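Local structure of UPF0135 protein SA1388 (Staphylococcus aureus subsp. aureus, 3LNL) at residues D27-L32 against H102-V107. The protein is of unknown function but, as a NIF3-family member, binds a pair of zinc ions in each subunit of a toroidal homohexamer capped by PII-like domains. The protein carries 2 engineered substitutions. Numbering follows the deposited sequence.
Sequences DNVGLL and HTNLDV. With ZN (zinc ion), chain G.
Asp27 meets His102 and Thr103 at the start of the helix 103-106, forming a His-carboxylate hydrogen bond in the second shell of the NIF3 dinuclear zinc site. The carboxylate and imidazole planes lie 72° apart, yet OD1 of Asp27 sits in the ring plane at the edge. His102 ND1 donates to Asp27 OD1 over 2.8 Å in a nearly straight bond (170°), from the syn side but tilted out of the carboxylate plane. From the opposite face of the carboxylate, Asn28 N donates to the same OD1. Two donors grip the other oxygen: Thr103 N approaches Asp27 OD2 nearly along its C-O axis at 2.8 Å. Thr103 OG1 reaches Asp27 OD2 at 2.6 Å from the anti side, again tilted from the plane. A chi1 of 60° sets OG1 between backbone N and carbonyl carbon, where it can share OD2 with the N-H; Thr103 CG2 lies above one imidazole face, offset toward the rim. Four donors thus fix the carboxylate's rotation. Val29 CG1 packs 3.7 Å from His102 CB, with Asn104 OD1 at the same distance; Asn104 ND2 bonds to Val18 O. One turn on, Asp106 chelates zinc through both carboxylate oxygens, alongside His68 and Glu333. The two ring nitrogens of His102 link the Asp27 carboxylate to the metal shell: His102 NE2 lies 2.7 Å from the oxygen of a water that is itself a zinc ligand.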
loop_
_atom_site.group_PDB
_atom_site.type_symbol
_atom_site.label_atom_id
_atom_site.label_comp_id
_atom_site.label_asym_id
_atom_site.label_seq_id
_atom_site.Cartn_x
_atom_site.Cartn_y
_atom_site.Cartn_z
ATOM N N ASP B 27 -5.385 3.380 -18.563
ATOM C CA ASP B 27 -5.963 2.931 -19.816
ATOM C C ASP B 27 -4.840 2.489 -20.778
ATOM O O ASP B 27 -3.637 2.707 -20.504
ATOM C CB ASP B 27 -6.763 4.082 -20.426
ATOM C CG ASP B 27 -7.852 3.639 -21.350
ATOM O OD1 ASP B 27 -7.984 2.439 -21.661
ATOM O OD2 ASP B 27 -8.595 4.561 -21.812
ATOM N N ASN B 28 -5.232 1.824 -21.851
ATOM C CA ASN B 28 -4.318 1.395 -22.888
ATOM C C ASN B 28 -4.803 1.919 -24.225
ATOM O O ASN B 28 -5.706 1.337 -24.834
ATOM C CB ASN B 28 -4.217 -0.114 -22.872
ATOM C CG ASN B 28 -3.022 -0.618 -23.667
ATOM O OD1 ASN B 28 -2.011 0.048 -23.722
ATOM N ND2 ASN B 28 -3.165 -1.762 -24.328
ATOM N N VAL B 29 -4.234 3.041 -24.676
ATOM C CA VAL B 29 -4.755 3.746 -25.860
ATOM C C VAL B 29 -3.714 3.956 -26.931
ATOM O O VAL B 29 -2.502 3.809 -26.688
ATOM C CB VAL B 29 -5.466 5.092 -25.512
ATOM C CG1 VAL B 29 -6.727 4.846 -24.645
ATOM C CG2 VAL B 29 -4.535 6.071 -24.829
ATOM N N GLY B 30 -4.174 4.244 -28.140
ATOM C CA GLY B 30 -3.272 4.487 -29.236
ATOM C C GLY B 30 -3.127 3.293 -30.145
ATOM O O GLY B 30 -4.043 2.468 -30.261
ATOM N N LEU B 31 -1.990 3.207 -30.828
ATOM C CA LEU B 31 -1.750 2.070 -31.768
ATOM C C LEU B 31 -1.436 0.844 -30.919
ATOM O O LEU B 31 -0.388 0.785 -30.322
ATOM C CB LEU B 31 -0.584 2.373 -32.721
ATOM C CG LEU B 31 -0.274 1.289 -33.751
ATOM C CD1 LEU B 31 -1.476 1.059 -34.644
ATOM C CD2 LEU B 31 1.005 1.628 -34.563
ATOM N N LEU B 32 -2.358 -0.106 -30.831
ATOM C CA LEU B 32 -2.151 -1.283 -29.983
ATOM C C LEU B 32 -1.503 -2.400 -30.786
ATOM O O LEU B 32 -0.734 -3.199 -30.255
ATOM C CB LEU B 32 -3.478 -1.795 -29.415
ATOM C CG LEU B 32 -4.209 -0.801 -28.459
ATOM C CD1 LEU B 32 -5.335 -1.484 -27.617
ATOM C CD2 LEU B 32 -3.165 -0.062 -27.549
ATOM N N HIS B 102 -9.935 5.129 -26.416
ATOM C CA HIS B 102 -10.760 4.693 -25.319
ATOM C C HIS B 102 -11.163 5.853 -24.420
ATOM O O HIS B 102 -11.950 6.692 -24.865
ATOM C CB HIS B 102 -10.136 3.543 -24.550
ATOM C CG HIS B 102 -11.089 2.888 -23.614
ATOM N ND1 HIS B 102 -10.700 2.363 -22.394
ATOM C CD2 HIS B 102 -12.433 2.722 -23.695
ATOM C CE1 HIS B 102 -11.772 1.873 -21.777
ATOM N NE2 HIS B 102 -12.836 2.091 -22.535
ATOM N N THR B 103 -10.599 5.978 -23.212
ATOM C CA THR B 103 -11.101 7.011 -22.319
ATOM C C THR B 103 -10.805 8.433 -22.853
ATOM O O THR B 103 -11.540 9.326 -22.517
ATOM C CB THR B 103 -10.672 6.846 -20.853
ATOM O OG1 THR B 103 -9.248 6.864 -20.750
ATOM C CG2 THR B 103 -11.256 5.533 -20.238
ATOM N N ASN B 104 -9.784 8.648 -23.703
ATOM C CA ASN B 104 -9.695 9.936 -24.432
ATOM C C ASN B 104 -10.963 10.318 -25.203
ATOM O O ASN B 104 -11.362 11.485 -25.241
ATOM C CB ASN B 104 -8.404 10.098 -25.296
ATOM C CG ASN B 104 -8.188 8.962 -26.271
ATOM O OD1 ASN B 104 -8.469 7.783 -25.964
ATOM N ND2 ASN B 104 -7.715 9.311 -27.487
ATOM N N LEU B 105 -11.642 9.341 -25.768
ATOM C CA LEU B 105 -12.907 9.627 -26.445
ATOM C C LEU B 105 -14.074 9.767 -25.465
ATOM O O LEU B 105 -15.005 10.502 -25.762
ATOM C CB LEU B 105 -13.197 8.546 -27.492
ATOM C CG LEU B 105 -14.270 8.868 -28.519
ATOM C CD1 LEU B 105 -13.792 9.942 -29.520
ATOM C CD2 LEU B 105 -14.632 7.511 -29.214
ATOM N N ASP B 106 -14.022 9.083 -24.308
ATOM C CA ASP B 106 -15.045 9.252 -23.249
ATOM C C ASP B 106 -15.070 10.667 -22.690
ATOM O O ASP B 106 -16.127 11.131 -22.255
ATOM C CB ASP B 106 -14.870 8.246 -22.089
ATOM C CG ASP B 106 -15.293 6.833 -22.484
ATOM O OD1 ASP B 106 -16.421 6.738 -23.052
ATOM O OD2 ASP B 106 -14.522 5.849 -22.229
ATOM N N VAL B 107 -13.920 11.344 -22.701
ATOM C CA VAL B 107 -13.800 12.649 -22.077
ATOM C C VAL B 107 -13.720 13.815 -23.065
ATOM O O VAL B 107 -13.651 14.986 -22.680
ATOM C CB VAL B 107 -12.599 12.724 -21.132
ATOM C CG1 VAL B 107 -12.658 11.585 -20.050
ATOM C CG2 VAL B 107 -11.248 12.779 -21.933
HETATM ZN ZN ZN G . -16.327 4.548 -22.868
HETATM O O HOH W 1 -15.460 2.741 -22.280
HETATM O O HOH W 2 -17.035 4.300 -20.807
#